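Local atomic coordinates of putative zinc protease (PDB entry 3IH6), a protein that is probably a zinc-dependent endopeptidase of the M16 family, represented here by a fragment that includes part of the family's inactive domain. Residues T130-T135 / L160-V165; G43-A48 / S126-A131; K114-E119 / D171-A176. One frame throughout, in Å; residues are numbered along the deposited sequence.

Interaction 1 (T130-T135 / L160-V165)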
ATOM      1  N   THR E 130     -10.089   1.526  14.590  1.00 16.88           N
ATOM      2  CA  THR E 130     -10.031   1.456  13.121  1.00 16.73           C
ATOM      3  C   THR E 130      -8.668   0.975  12.628  1.00 17.01           C
ATOM      4  O   THR E 130      -8.580   0.156  11.724  1.00 15.95           O
ATOM      5  CB  THR E 130     -10.314   2.880  12.508  1.00 17.11           C
ATOM      6  OG1 THR E 130     -11.566   3.365  13.000  1.00 15.19           O
ATOM      7  CG2 THR E 130     -10.341   2.876  11.002  1.00 15.04           C
ATOM      8  N   ALA E 131      -7.605   1.538  13.210  1.00 18.44           N
ATOM      9  CA  ALA E 131      -6.219   1.149  12.856  1.00 19.05           C
ATOM     10  C   ALA E 131      -6.028  -0.313  13.216  1.00 19.31           C
ATOM     11  O   ALA E 131      -5.522  -1.079  12.398  1.00 20.17           O
ATOM     12  CB  ALA E 131      -5.199   2.015  13.569  1.00 18.76           C
ATOM     13  N   TRP E 132      -6.530  -0.697  14.394  1.00 19.40           N
ATOM     14  CA  TRP E 132      -6.448  -2.067  14.893  1.00 19.92           C
ATOM     15  C   TRP E 132      -7.151  -3.091  13.982  1.00 19.78           C
ATOM     16  O   TRP E 132      -6.597  -4.148  13.725  1.00 19.94           O
ATOM     17  CB  TRP E 132      -6.961  -2.202  16.344  1.00 19.80           C
ATOM     18  CG  TRP E 132      -6.587  -3.567  16.943  1.00 19.46           C
ATOM     19  CD1 TRP E 132      -5.459  -3.874  17.686  1.00 19.54           C
ATOM     20  CD2 TRP E 132      -7.300  -4.804  16.786  1.00 20.85           C
ATOM     21  NE1 TRP E 132      -5.453  -5.202  18.016  1.00 20.91           N
ATOM     22  CE2 TRP E 132      -6.565  -5.799  17.465  1.00 21.19           C
ATOM     23  CE3 TRP E 132      -8.495  -5.164  16.149  1.00 20.03           C
ATOM     24  CZ2 TRP E 132      -6.998  -7.128  17.535  1.00 22.84           C
ATOM     25  CZ3 TRP E 132      -8.913  -6.489  16.207  1.00 20.96           C
ATOM     26  CH2 TRP E 132      -8.157  -7.453  16.891  1.00 22.51           C
ATOM     27  N   GLN E 133      -8.352  -2.755  13.506  1.00 19.66           N
ATOM     28  CA  GLN E 133      -9.149  -3.636  12.659  1.00 19.84           C
ATOM     29  C   GLN E 133      -8.477  -3.775  11.308  1.00 18.87           C
ATOM     30  O   GLN E 133      -8.573  -4.811  10.667  1.00 17.20           O
ATOM     31  CB  GLN E 133     -10.570  -3.082  12.456  1.00 20.38           C
ATOM     32  CG  GLN E 133     -11.540  -3.176  13.664  1.00 24.14           C
ATOM     33  CD  GLN E 133     -11.666  -4.600  14.271  1.00 27.75           C
ATOM     34  OE1 GLN E 133     -11.490  -5.614  13.581  1.00 25.39           O
ATOM     35  NE2 GLN E 133     -11.980  -4.660  15.580  1.00 28.27           N
ATOM     36  N   GLN E 134      -7.803  -2.715  10.876  1.00 18.48           N
ATOM     37  CA  GLN E 134      -7.098  -2.775   9.588  1.00 18.41           C
ATOM     38  C   GLN E 134      -5.897  -3.688   9.691  1.00 17.94           C
ATOM     39  O   GLN E 134      -5.614  -4.453   8.751  1.00 18.65           O
ATOM     40  CB  GLN E 134      -6.723  -1.379   9.072  1.00 17.85           C
ATOM     41  CG  GLN E 134      -7.909  -0.668   8.461  1.00 19.30           C
ATOM     42  CD  GLN E 134      -7.690   0.822   8.289  1.00 23.44           C
ATOM     43  OE1 GLN E 134      -6.583   1.265   8.023  1.00 25.12           O
ATOM     44  NE2 GLN E 134      -8.755   1.601   8.433  1.00 23.63           N
ATOM     45  N   THR E 135      -5.206  -3.629  10.831  1.00 17.42           N
ATOM     46  CA  THR E 135      -4.098  -4.534  11.105  1.00 18.45           C
ATOM     47  C   THR E 135      -4.543  -5.979  11.155  1.00 18.75           C
ATOM     48  O   THR E 135      -3.986  -6.833  10.472  1.00 18.75           O
ATOM     49  CB  THR E 135      -3.410  -4.195  12.423  1.00 17.94           C
ATOM     50  OG1 THR E 135      -2.654  -3.003  12.232  1.00 21.25           O
ATOM     51  CG2 THR E 135      -2.471  -5.304  12.844  1.00 19.23           C
ATOM     52  N   LEU E 160      -4.761  -7.574  24.077  1.00 20.06           N
ATOM     53  CA  LEU E 160      -5.090  -6.944  25.343  1.00 19.94           C
ATOM     54  C   LEU E 160      -5.192  -5.431  25.192  1.00 19.87           C
ATOM     55  O   LEU E 160      -6.114  -4.835  25.770  1.00 18.46           O
ATOM     56  CB  LEU E 160      -4.100  -7.335  26.454  1.00 20.73           C
ATOM     57  CG  LEU E 160      -4.214  -6.662  27.839  1.00 21.27           C
ATOM     58  CD1 LEU E 160      -5.564  -6.888  28.552  1.00 20.59           C
ATOM     59  CD2 LEU E 160      -3.040  -7.108  28.742  1.00 25.21           C
ATOM     60  N   GLN E 161      -4.282  -4.829  24.398  1.00 19.80           N
ATOM     61  CA  GLN E 161      -4.270  -3.379  24.188  1.00 20.93           C
ATOM     62  C   GLN E 161      -5.600  -2.988  23.556  1.00 21.87           C
ATOM     63  O   GLN E 161      -6.234  -2.025  23.986  1.00 22.62           O
ATOM     64  CB  GLN E 161      -3.072  -2.880  23.330  1.00 21.68           C
ATOM     65  CG  GLN E 161      -1.614  -3.045  23.886  1.00 22.50           C
ATOM     66  CD  GLN E 161      -1.356  -2.458  25.279  1.00 28.44           C
ATOM     67  OE1 GLN E 161      -2.242  -2.418  26.124  1.00 31.43           O
ATOM     68  NE2 GLN E 161      -0.103  -2.026  25.531  1.00 28.80           N
ATOM     69  N   ARG E 162      -6.047  -3.771  22.573  1.00 21.92           N
ATOM     70  CA  ARG E 162      -7.359  -3.580  21.956  1.00 21.30           C
ATOM     71  C   ARG E 162      -8.475  -3.597  22.995  1.00 20.70           C
ATOM     72  O   ARG E 162      -9.353  -2.719  22.979  1.00 19.76           O
ATOM     73  CB  ARG E 162      -7.617  -4.666  20.893  1.00 21.65           C
ATOM     74  CG  ARG E 162      -8.707  -4.326  19.886  1.00 24.07           C
ATOM     75  CD  ARG E 162     -10.049  -4.850  20.303  1.00 28.02           C
ATOM     76  NE  ARG E 162     -10.044  -6.301  20.239  1.00 32.31           N
ATOM     77  CZ  ARG E 162     -10.937  -7.024  19.577  1.00 34.13           C
ATOM     78  NH1 ARG E 162     -10.831  -8.351  19.573  1.00 37.03           N
ATOM     79  NH2 ARG E 162     -11.941  -6.426  18.949  1.00 34.22           N
ATOM     80  N   ASP E 163      -8.445  -4.587  23.896  1.00 19.55           N
ATOM     81  CA  ASP E 163      -9.507  -4.722  24.889  1.00 19.06           C
ATOM     82  C   ASP E 163      -9.521  -3.551  25.850  1.00 18.46           C
ATOM     83  O   ASP E 163     -10.584  -3.021  26.167  1.00 17.34           O
ATOM     84  CB  ASP E 163      -9.443  -6.056  25.647  1.00 19.89           C
ATOM     85  CG  ASP E 163      -9.938  -7.233  24.797  1.00 20.97           C
ATOM     86  OD1 ASP E 163     -10.824  -7.027  23.924  1.00 18.31           O
ATOM     87  OD2 ASP E 163      -9.418  -8.353  24.996  1.00 21.21           O
ATOM     88  N   ARG E 164      -8.331  -3.141  26.274  1.00 18.82           N
ATOM     89  CA  ARG E 164      -8.150  -1.990  27.168  1.00 19.43           C
ATOM     90  C   ARG E 164      -8.628  -0.697  26.518  1.00 19.32           C
ATOM     91  O   ARG E 164      -9.162   0.160  27.176  1.00 18.82           O
ATOM     92  CB  ARG E 164      -6.682  -1.846  27.511  1.00 19.19           C
ATOM     93  CG  ARG E 164      -6.186  -2.875  28.511  1.00 20.20           C
ATOM     94  CD  ARG E 164      -4.677  -2.861  28.591  1.00 19.78           C
ATOM     95  NE  ARG E 164      -4.249  -3.606  29.781  1.00 25.84           N
ATOM     96  CZ  ARG E 164      -2.994  -3.927  30.091  1.00 25.63           C
ATOM     97  NH1 ARG E 164      -1.972  -3.589  29.304  1.00 28.56           N
ATOM     98  NH2 ARG E 164      -2.766  -4.609  31.193  1.00 26.26           N
ATOM     99  N   VAL E 165      -8.434  -0.572  25.207  1.00 19.84           N
ATOM    100  CA  VAL E 165      -8.885   0.630  24.498  1.00 19.30           C
ATOM    101  C   VAL E 165     -10.406   0.656  24.386  1.00 19.37           C
ATOM    102  O   VAL E 165     -11.029   1.678  24.671  1.00 20.00           O
ATOM    103  CB  VAL E 165      -8.207   0.770  23.108  1.00 19.00           C
ATOM    104  CG1 VAL E 165      -9.005   1.728  22.176  1.00 18.84           C
ATOM    105  CG2 VAL E 165      -6.781   1.217  23.277  1.00 16.70           C
TER
HETATM  106  O   HOH W   1     -12.620  -3.437  17.908  1.00 27.61           O

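Interaction 2 (G43-A48 / S126-A131)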
ATOM      1  N   GLY E  43      -3.646   4.598  27.748  1.00 17.00           N
ATOM      2  CA  GLY E  43      -4.133   5.901  28.164  1.00 17.55           C
ATOM      3  C   GLY E  43      -3.324   6.980  27.449  1.00 18.93           C
ATOM      4  O   GLY E  43      -3.859   7.890  26.823  1.00 18.97           O
ATOM      5  N   LEU E  44      -2.017   6.851  27.521  1.00 19.03           N
ATOM      6  CA  LEU E  44      -1.142   7.846  26.951  1.00 20.24           C
ATOM      7  C   LEU E  44      -1.179   7.779  25.427  1.00 19.96           C
ATOM      8  O   LEU E  44      -0.993   8.796  24.743  1.00 19.78           O
ATOM      9  CB  LEU E  44       0.282   7.652  27.472  1.00 20.00           C
ATOM     10  CG  LEU E  44       1.241   8.842  27.340  1.00 23.34           C
ATOM     11  CD1 LEU E  44       0.665  10.119  27.872  1.00 25.65           C
ATOM     12  CD2 LEU E  44       2.584   8.543  27.973  1.00 24.94           C
ATOM     13  N   ASP E  45      -1.448   6.589  24.909  1.00 19.26           N
ATOM     14  CA  ASP E  45      -1.564   6.365  23.464  1.00 18.92           C
ATOM     15  C   ASP E  45      -2.776   7.206  22.991  1.00 17.56           C
ATOM     16  O   ASP E  45      -2.644   8.099  22.136  1.00 17.31           O
ATOM     17  CB  ASP E  45      -1.776   4.858  23.263  1.00 19.84           C
ATOM     18  CG  ASP E  45      -1.407   4.368  21.874  1.00 22.79           C
ATOM     19  OD1 ASP E  45      -0.853   5.163  21.091  1.00 27.16           O
ATOM     20  OD2 ASP E  45      -1.666   3.159  21.586  1.00 22.92           O
ATOM     21  N   LEU E  46      -3.930   6.998  23.627  1.00 16.83           N
ATOM     22  CA  LEU E  46      -5.176   7.737  23.288  1.00 15.33           C
ATOM     23  C   LEU E  46      -5.045   9.250  23.502  1.00 15.31           C
ATOM     24  O   LEU E  46      -5.482  10.019  22.668  1.00 15.22           O
ATOM     25  CB  LEU E  46      -6.346   7.192  24.079  1.00 15.52           C
ATOM     26  CG  LEU E  46      -6.659   5.712  23.818  1.00 15.69           C
ATOM     27  CD1 LEU E  46      -7.617   5.166  24.898  1.00 14.75           C
ATOM     28  CD2 LEU E  46      -7.212   5.581  22.397  1.00 12.82           C
ATOM     29  N   ALA E  47      -4.412   9.646  24.616  1.00 15.11           N
ATOM     30  CA  ALA E  47      -4.145  11.040  24.944  1.00 14.54           C
ATOM     31  C   ALA E  47      -3.373  11.781  23.858  1.00 15.01           C
ATOM     32  O   ALA E  47      -3.717  12.928  23.510  1.00 15.64           O
ATOM     33  CB  ALA E  47      -3.385  11.116  26.221  1.00 13.29           C
ATOM     34  N   ALA E  48      -2.291  11.177  23.351  1.00 14.92           N
ATOM     35  CA  ALA E  48      -1.490  11.878  22.355  1.00 15.78           C
ATOM     36  C   ALA E  48      -2.318  12.208  21.110  1.00 15.40           C
ATOM     37  O   ALA E  48      -2.111  13.234  20.480  1.00 17.22           O
ATOM     38  CB  ALA E  48      -0.229  11.091  22.014  1.00 16.06           C
ATOM     39  N   SER E 126     -12.084   5.828  18.508  1.00 18.21           N
ATOM     40  CA  SER E 126     -12.488   5.388  17.153  1.00 19.30           C
ATOM     41  C   SER E 126     -11.287   5.230  16.204  1.00 19.10           C
ATOM     42  O   SER E 126     -11.159   4.208  15.502  1.00 18.97           O
ATOM     43  CB  SER E 126     -13.560   6.294  16.545  1.00 18.93           C
ATOM     44  OG  SER E 126     -14.065   5.710  15.340  1.00 21.19           O
ATOM     45  N   LYS E 127     -10.402   6.228  16.205  1.00 19.46           N
ATOM     46  CA  LYS E 127      -9.189   6.198  15.388  1.00 19.83           C
ATOM     47  C   LYS E 127      -8.328   4.963  15.687  1.00 19.89           C
ATOM     48  O   LYS E 127      -7.874   4.242  14.767  1.00 20.69           O
ATOM     49  CB  LYS E 127      -8.373   7.473  15.614  1.00 19.51           C
ATOM     50  CG  LYS E 127      -7.031   7.472  14.886  1.00 22.02           C
ATOM     51  CD  LYS E 127      -6.251   8.769  15.163  1.00 22.71           C
ATOM     52  CE  LYS E 127      -5.473   9.173  13.918  1.00 24.22           C
ATOM     53  NZ  LYS E 127      -4.100   8.617  13.918  1.00 26.19           N
ATOM     54  N   TRP E 128      -8.116   4.725  16.978  1.00 19.79           N
ATOM     55  CA  TRP E 128      -7.275   3.623  17.485  1.00 18.54           C
ATOM     56  C   TRP E 128      -7.836   2.287  17.039  1.00 18.23           C
ATOM     57  O   TRP E 128      -7.079   1.439  16.533  1.00 18.80           O
ATOM     58  CB  TRP E 128      -7.183   3.663  19.026  1.00 17.89           C
ATOM     59  CG  TRP E 128      -6.013   2.848  19.552  1.00 20.12           C
ATOM     60  CD1 TRP E 128      -4.821   3.329  19.976  1.00 19.89           C
ATOM     61  CD2 TRP E 128      -5.927   1.413  19.663  1.00 18.44           C
ATOM     62  NE1 TRP E 128      -4.006   2.303  20.353  1.00 21.92           N
ATOM     63  CE2 TRP E 128      -4.656   1.114  20.172  1.00 17.46           C
ATOM     64  CE3 TRP E 128      -6.826   0.357  19.406  1.00 19.69           C
ATOM     65  CZ2 TRP E 128      -4.232  -0.192  20.443  1.00 17.34           C
ATOM     66  CZ3 TRP E 128      -6.394  -0.957  19.651  1.00 19.69           C
ATOM     67  CH2 TRP E 128      -5.106  -1.213  20.166  1.00 18.63           C
ATOM     68  N   LEU E 129      -9.154   2.104  17.200  1.00 17.56           N
ATOM     69  CA  LEU E 129      -9.793   0.808  16.896  1.00 17.67           C
ATOM     70  C   LEU E 129      -9.865   0.500  15.411  1.00 17.85           C
ATOM     71  O   LEU E 129      -9.702  -0.649  15.029  1.00 19.62           O
ATOM     72  CB  LEU E 129     -11.177   0.657  17.559  1.00 16.83           C
ATOM     73  CG  LEU E 129     -11.123   0.622  19.088  1.00 16.71           C
ATOM     74  CD1 LEU E 129     -12.517   0.644  19.660  1.00 16.91           C
ATOM     75  CD2 LEU E 129     -10.317  -0.565  19.641  1.00 17.08           C
ATOM     76  N   THR E 130     -10.089   1.526  14.590  1.00 16.88           N
ATOM     77  CA  THR E 130     -10.031   1.456  13.121  1.00 16.73           C
ATOM     78  C   THR E 130      -8.668   0.975  12.628  1.00 17.01           C
ATOM     79  O   THR E 130      -8.580   0.156  11.724  1.00 15.95           O
ATOM     80  CB  THR E 130     -10.314   2.880  12.508  1.00 17.11           C
ATOM     81  OG1 THR E 130     -11.566   3.365  13.000  1.00 15.19           O
ATOM     82  CG2 THR E 130     -10.341   2.876  11.002  1.00 15.04           C
ATOM     83  N   ALA E 131      -7.605   1.538  13.210  1.00 18.44           N
ATOM     84  CA  ALA E 131      -6.219   1.149  12.856  1.00 19.05           C
ATOM     85  C   ALA E 131      -6.028  -0.313  13.216  1.00 19.31           C
ATOM     86  O   ALA E 131      -5.522  -1.079  12.398  1.00 20.17           O
ATOM     87  CB  ALA E 131      -5.199   2.015  13.569  1.00 18.76           C
TER

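Interaction 3 (K114-E119 / D171-A176)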
ATOM      1  N   LYS E 114      -7.795  21.124  32.813  1.00 17.08           N
ATOM      2  CA  LYS E 114      -8.472  21.165  31.532  1.00 17.76           C
ATOM      3  C   LYS E 114      -8.787  19.736  30.992  1.00 17.06           C
ATOM      4  O   LYS E 114      -8.334  19.386  29.909  1.00 17.09           O
ATOM      5  CB  LYS E 114      -7.582  21.934  30.538  1.00 18.31           C
ATOM      6  CG  LYS E 114      -8.344  22.869  29.606  1.00 19.83           C
ATOM      7  CD  LYS E 114      -7.367  23.719  28.780  1.00 25.26           C
ATOM      8  CE  LYS E 114      -8.094  24.682  27.833  1.00 28.07           C
ATOM      9  NZ  LYS E 114      -8.991  23.942  26.911  1.00 26.81           N
ATOM     10  N   PRO E 115      -9.559  18.926  31.749  1.00 16.62           N
ATOM     11  CA  PRO E 115      -9.720  17.472  31.562  1.00 16.65           C
ATOM     12  C   PRO E 115     -10.356  17.070  30.225  1.00 16.30           C
ATOM     13  O   PRO E 115     -11.244  17.740  29.728  1.00 16.84           O
ATOM     14  CB  PRO E 115     -10.666  17.071  32.687  1.00 15.84           C
ATOM     15  CG  PRO E 115     -11.479  18.279  32.941  1.00 17.43           C
ATOM     16  CD  PRO E 115     -10.540  19.454  32.719  1.00 17.32           C
ATOM     17  N   PHE E 116      -9.876  15.982  29.651  1.00 16.09           N
ATOM     18  CA  PHE E 116     -10.488  15.400  28.478  1.00 15.93           C
ATOM     19  C   PHE E 116     -12.027  15.289  28.605  1.00 16.14           C
ATOM     20  O   PHE E 116     -12.567  14.933  29.678  1.00 15.65           O
ATOM     21  CB  PHE E 116      -9.878  14.008  28.238  1.00 15.88           C
ATOM     22  CG  PHE E 116      -8.385  14.029  27.966  1.00 16.13           C
ATOM     23  CD1 PHE E 116      -7.549  13.064  28.518  1.00 16.23           C
ATOM     24  CD2 PHE E 116      -7.812  15.008  27.149  1.00 15.20           C
ATOM     25  CE1 PHE E 116      -6.161  13.073  28.256  1.00 14.58           C
ATOM     26  CE2 PHE E 116      -6.396  15.035  26.900  1.00 14.50           C
ATOM     27  CZ  PHE E 116      -5.591  14.085  27.452  1.00 14.69           C
ATOM     28  N   SER E 117     -12.713  15.582  27.499  1.00 15.77           N
ATOM     29  CA  SER E 117     -14.140  15.372  27.376  1.00 16.00           C
ATOM     30  C   SER E 117     -14.397  13.939  26.918  1.00 16.22           C
ATOM     31  O   SER E 117     -13.495  13.300  26.332  1.00 15.58           O
ATOM     32  CB  SER E 117     -14.695  16.303  26.315  1.00 16.40           C
ATOM     33  OG  SER E 117     -14.241  15.873  25.028  1.00 15.03           O
ATOM     34  N   GLN E 118     -15.625  13.460  27.146  1.00 16.40           N
ATOM     35  CA  GLN E 118     -16.058  12.115  26.701  1.00 17.21           C
ATOM     36  C   GLN E 118     -15.903  11.994  25.198  1.00 17.83           C
ATOM     37  O   GLN E 118     -15.372  10.981  24.701  1.00 17.71           O
ATOM     38  CB  GLN E 118     -17.522  11.815  27.100  1.00 17.21           C
ATOM     39  CG  GLN E 118     -17.972  10.350  26.947  1.00 15.42           C
ATOM     40  CD  GLN E 118     -16.961   9.336  27.466  1.00 16.05           C
ATOM     41  OE1 GLN E 118     -16.356   9.512  28.526  1.00 14.90           O
ATOM     42  NE2 GLN E 118     -16.736   8.281  26.687  1.00 18.52           N
ATOM     43  N   GLU E 119     -16.360  13.039  24.500  1.00 17.71           N
ATOM     44  CA  GLU E 119     -16.274  13.159  23.029  1.00 18.37           C
ATOM     45  C   GLU E 119     -14.830  13.091  22.513  1.00 17.58           C
ATOM     46  O   GLU E 119     -14.549  12.522  21.445  1.00 17.42           O
ATOM     47  CB  GLU E 119     -16.933  14.492  22.600  1.00 19.04           C
ATOM     48  CG  GLU E 119     -17.013  14.742  21.082  1.00 22.32           C
ATOM     49  CD  GLU E 119     -17.689  16.071  20.737  1.00 26.54           C
ATOM     50  OE1 GLU E 119     -18.380  16.622  21.617  1.00 27.73           O
ATOM     51  OE2 GLU E 119     -17.537  16.573  19.595  1.00 27.39           O
ATOM     52  N   ASP E 171     -11.709   8.679  33.209  1.00 19.27           N
ATOM     53  CA  ASP E 171     -10.867   8.873  34.407  1.00 20.34           C
ATOM     54  C   ASP E 171      -9.472   8.243  34.316  1.00 20.19           C
ATOM     55  O   ASP E 171      -8.480   8.812  34.787  1.00 20.62           O
ATOM     56  CB  ASP E 171     -11.599   8.402  35.670  1.00 21.36           C
ATOM     57  CG  ASP E 171     -12.736   9.348  36.078  1.00 24.49           C
ATOM     58  OD1 ASP E 171     -12.856  10.432  35.451  1.00 29.00           O
ATOM     59  OD2 ASP E 171     -13.515   9.029  37.021  1.00 28.59           O
ATOM     60  N   ASP E 172      -9.395   7.074  33.698  1.00 20.33           N
ATOM     61  CA  ASP E 172      -8.119   6.370  33.511  1.00 20.11           C
ATOM     62  C   ASP E 172      -7.219   6.948  32.442  1.00 19.37           C
ATOM     63  O   ASP E 172      -5.988   6.933  32.587  1.00 18.83           O
ATOM     64  CB  ASP E 172      -8.382   4.893  33.233  1.00 20.20           C
ATOM     65  CG  ASP E 172      -9.000   4.204  34.433  1.00 22.54           C
ATOM     66  OD1 ASP E 172      -8.683   4.605  35.579  1.00 24.49           O
ATOM     67  OD2 ASP E 172      -9.806   3.279  34.247  1.00 25.77           O
ATOM     68  N   VAL E 173      -7.822   7.435  31.357  1.00 18.23           N
ATOM     69  CA  VAL E 173      -7.041   8.099  30.349  1.00 17.50           C
ATOM     70  C   VAL E 173      -6.549   9.453  30.895  1.00 17.36           C
ATOM     71  O   VAL E 173      -5.388   9.799  30.695  1.00 16.21           O
ATOM     72  CB  VAL E 173      -7.788   8.224  28.994  1.00 18.26           C
ATOM     73  CG1 VAL E 173      -6.914   8.947  27.969  1.00 18.44           C
ATOM     74  CG2 VAL E 173      -8.193   6.840  28.459  1.00 15.03           C
ATOM     75  N   GLN E 174      -7.415  10.181  31.622  1.00 16.58           N
ATOM     76  CA  GLN E 174      -7.010  11.439  32.272  1.00 16.56           C
ATOM     77  C   GLN E 174      -5.844  11.198  33.215  1.00 17.18           C
ATOM     78  O   GLN E 174      -4.802  11.867  33.137  1.00 16.47           O
ATOM     79  CB  GLN E 174      -8.171  12.065  33.047  1.00 15.87           C
ATOM     80  CG  GLN E 174      -7.850  13.398  33.756  1.00 14.54           C
ATOM     81  CD  GLN E 174      -7.794  14.597  32.824  1.00 12.45           C
ATOM     82  OE1 GLN E 174      -8.297  14.550  31.675  1.00 13.07           O
ATOM     83  NE2 GLN E 174      -7.180  15.692  33.301  1.00  9.05           N
ATOM     84  N   ARG E 175      -6.030  10.257  34.137  1.00 18.15           N
ATOM     85  CA  ARG E 175      -5.005   9.994  35.149  1.00 18.54           C
ATOM     86  C   ARG E 175      -3.663   9.649  34.506  1.00 18.29           C
ATOM     87  O   ARG E 175      -2.614  10.149  34.934  1.00 18.23           O
ATOM     88  CB  ARG E 175      -5.428   8.871  36.080  1.00 18.91           C
ATOM     89  CG  ARG E 175      -4.250   8.298  36.853  1.00 22.11           C
ATOM     90  CD  ARG E 175      -4.684   7.317  37.873  1.00 27.10           C
ATOM     91  NE  ARG E 175      -5.551   6.293  37.290  1.00 30.72           N
ATOM     92  CZ  ARG E 175      -5.122   5.234  36.611  1.00 32.14           C
ATOM     93  NH1 ARG E 175      -3.817   5.048  36.404  1.00 32.27           N
ATOM     94  NH2 ARG E 175      -6.011   4.363  36.142  1.00 32.59           N
ATOM     95  N   ALA E 176      -3.694   8.804  33.479  1.00 18.04           N
ATOM     96  CA  ALA E 176      -2.471   8.432  32.735  1.00 17.72           C
ATOM     97  C   ALA E 176      -1.736   9.655  32.148  1.00 17.46           C
ATOM     98  O   ALA E 176      -0.538   9.871  32.384  1.00 17.69           O
ATOM     99  CB  ALA E 176      -2.795   7.405  31.648  1.00 17.10           C
TER
HETATM  100  O   HOH W   2     -11.063  13.666  31.684  1.00 19.34           O

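Interaction 1 (T130-T135 / L160-V165)
Trp-132 and Arg-162 bring the two helices closest, with their CA atoms 7.3 Å apart. Segments 130-135 and 160-165 run in roughly opposite directions, and both of these residues start their side chains toward the other helix. The contact is in essence one arginine laid across one indole. Arg-162 comes over a face of the ring: its CG stands 3.4 Å from Trp-132 CD2 and 3.5 Å from the centroid of the five-membered ring, a CH-pi contact well over the face. Beyond CG the chain bends sharply (chi2 -93°) and bends again at chi3, which turns the guanidinium back over the six-membered ring. There it lies nearly flat, its plane 15° from that of the ring. CZ sits 3.9 Å from Trp-132 CH2 and 4.3 Å from the six-ring centroid, an off-centre cation-pi stack. The aliphatic start and the charged end of one side chain thus each use a different ring of the same indole.

Water 1 lies at the guanidinium edge and ties the arginine to the next residue of the facing helix. It accepts from Gln-133 NE2 at 2.7 Å and from Arg-162 NH2 at 3.2 Å, which should help to limit rotation of the guanidinium. The indole is pinned separately, because its NE1 donates to Phe-158 O, and its ring also stacks with Phe-158 and Tyr-136 and meets Trp-128. With Arg-162 added, this is an aromatic cluster joined by a cation-pi stack. It links helix 118-136 to helix 157-167 on the helical side of the M16-type alpha/beta domain, two helices that the intervening helix 139-152 separates along the chain.

Interaction 2 (G43-A48 / S126-A131)
Trp-128 NE1 donates to Asp-45 OD2 at 2.8 Å, with a fairly straight N-H...O angle of 158°. OD2 lies at the edge of the indole, only 8° out of the ring plane, near where the N-H points. Seen from the aspartate the approach is different: the two planes are almost perpendicular, and the donor reaches OD2 from above the carboxylate, 56° out of its plane. Both side chains have CG anti to the backbone N, which sends them into the gap between helices 39-52 and 118-136. The other carboxylate oxygen, Asp-45 OD1, accepts from the N of Ser-1, probably a remnant of the expression tag, and weakly from Thr-76 OG1.

Leu-46, the next residue on the helix, brings a methyl to the root of the same tryptophan, with CD2 3.9 Å from Trp-128 CB. The tryptophan is therefore met at its ring nitrogen by a polar partner and at its CB by an apolar one. Within the second helix, Thr-130 OG1 donates back to Ser-126 O at 2.7 Å. That carbonyl also takes the N-H of Thr-130, the two donors arriving from opposite faces of its plane.

Since Asp-45 is buried, the indole N-H, together with the N of Ser-1 on the other oxygen, probably offsets part of the cost of placing a carboxylate there, and the bond should limit the rotation of the ring.

Interaction 3 (K114-E119 / D171-A176)
The Phe-116 ring meets the carbonyl of Val-173 at its edge, CE1 lying 4.2 Å from Val-173 O, while the amide of Gln-174 approaches the ring obliquely, the two planes 69° apart. Gln-174 OE1 is 3.6 Å from Phe-116 CD1, and the same ring carbon packs against Val-173 CG1 at 4.2 Å. Round the ring stand Ala-47 and Ile-50 of helix 39-52 and Leu-170 and Ala-177 of helix 170-180, so the phenylalanine is sunk among helices.

The amide oxygen of Gln-174 is the polar centre of the contact. It accepts the backbone N-H of Phe-116 at 2.9 Å; that bond is bent, and the donor is tilted 22° from the carbonyl plane. Water 2 donates to the same oxygen at 2.9 Å and also to Phe-116 O at 2.8 Å, so the glutamine holds the N-H of this residue directly and its C=O through the water. A bend at chi2 (77°) folds the glutamine chain round to the 114-119 backbone. Its amide also rests on Pro-115, with OE1 3.3 Å from Pro-115 CA. The other end of the amide has a partner too, since NE2 donates to Leu-111 O, and the flat group is thereby fixed in rotation from both sides.

Immediately after Phe-116, Ser-117 takes the N-cap position of helix 118-136, its OG accepting from the N of Glu-120. Phe-116, pointing toward helix 170-180, anchors the extended lead-in by its side chain while Gln-174 holds its backbone. The contact therefore fastens an N-capped helix start, entered from a loop, to a later helix in the helical layer of the M16 domain.

Helix 118-136 is common to all three: interaction 3 holds the lead-in to its start, interaction 2 its middle and interaction 1 its later turns. Interactions 1 and 2, with centres 9 Å apart, share Thr-130 and Ala-131 and touch where Trp-128 CZ3 packs 3.6 Å from Arg-162 CA. Interactions 2 and 3, centred 13 Å apart, meet where Gly-43 O lies 3.4 Å from Val-173 CG1 and Ala-47 packs on Phe-116. Interactions 1 and 3 do not touch; their centres are 19 Å apart and their nearest atoms about 7 Å. All three are packing within the helical layer, in a fragment that includes part of the M16 inactive domain; none involves a metal site.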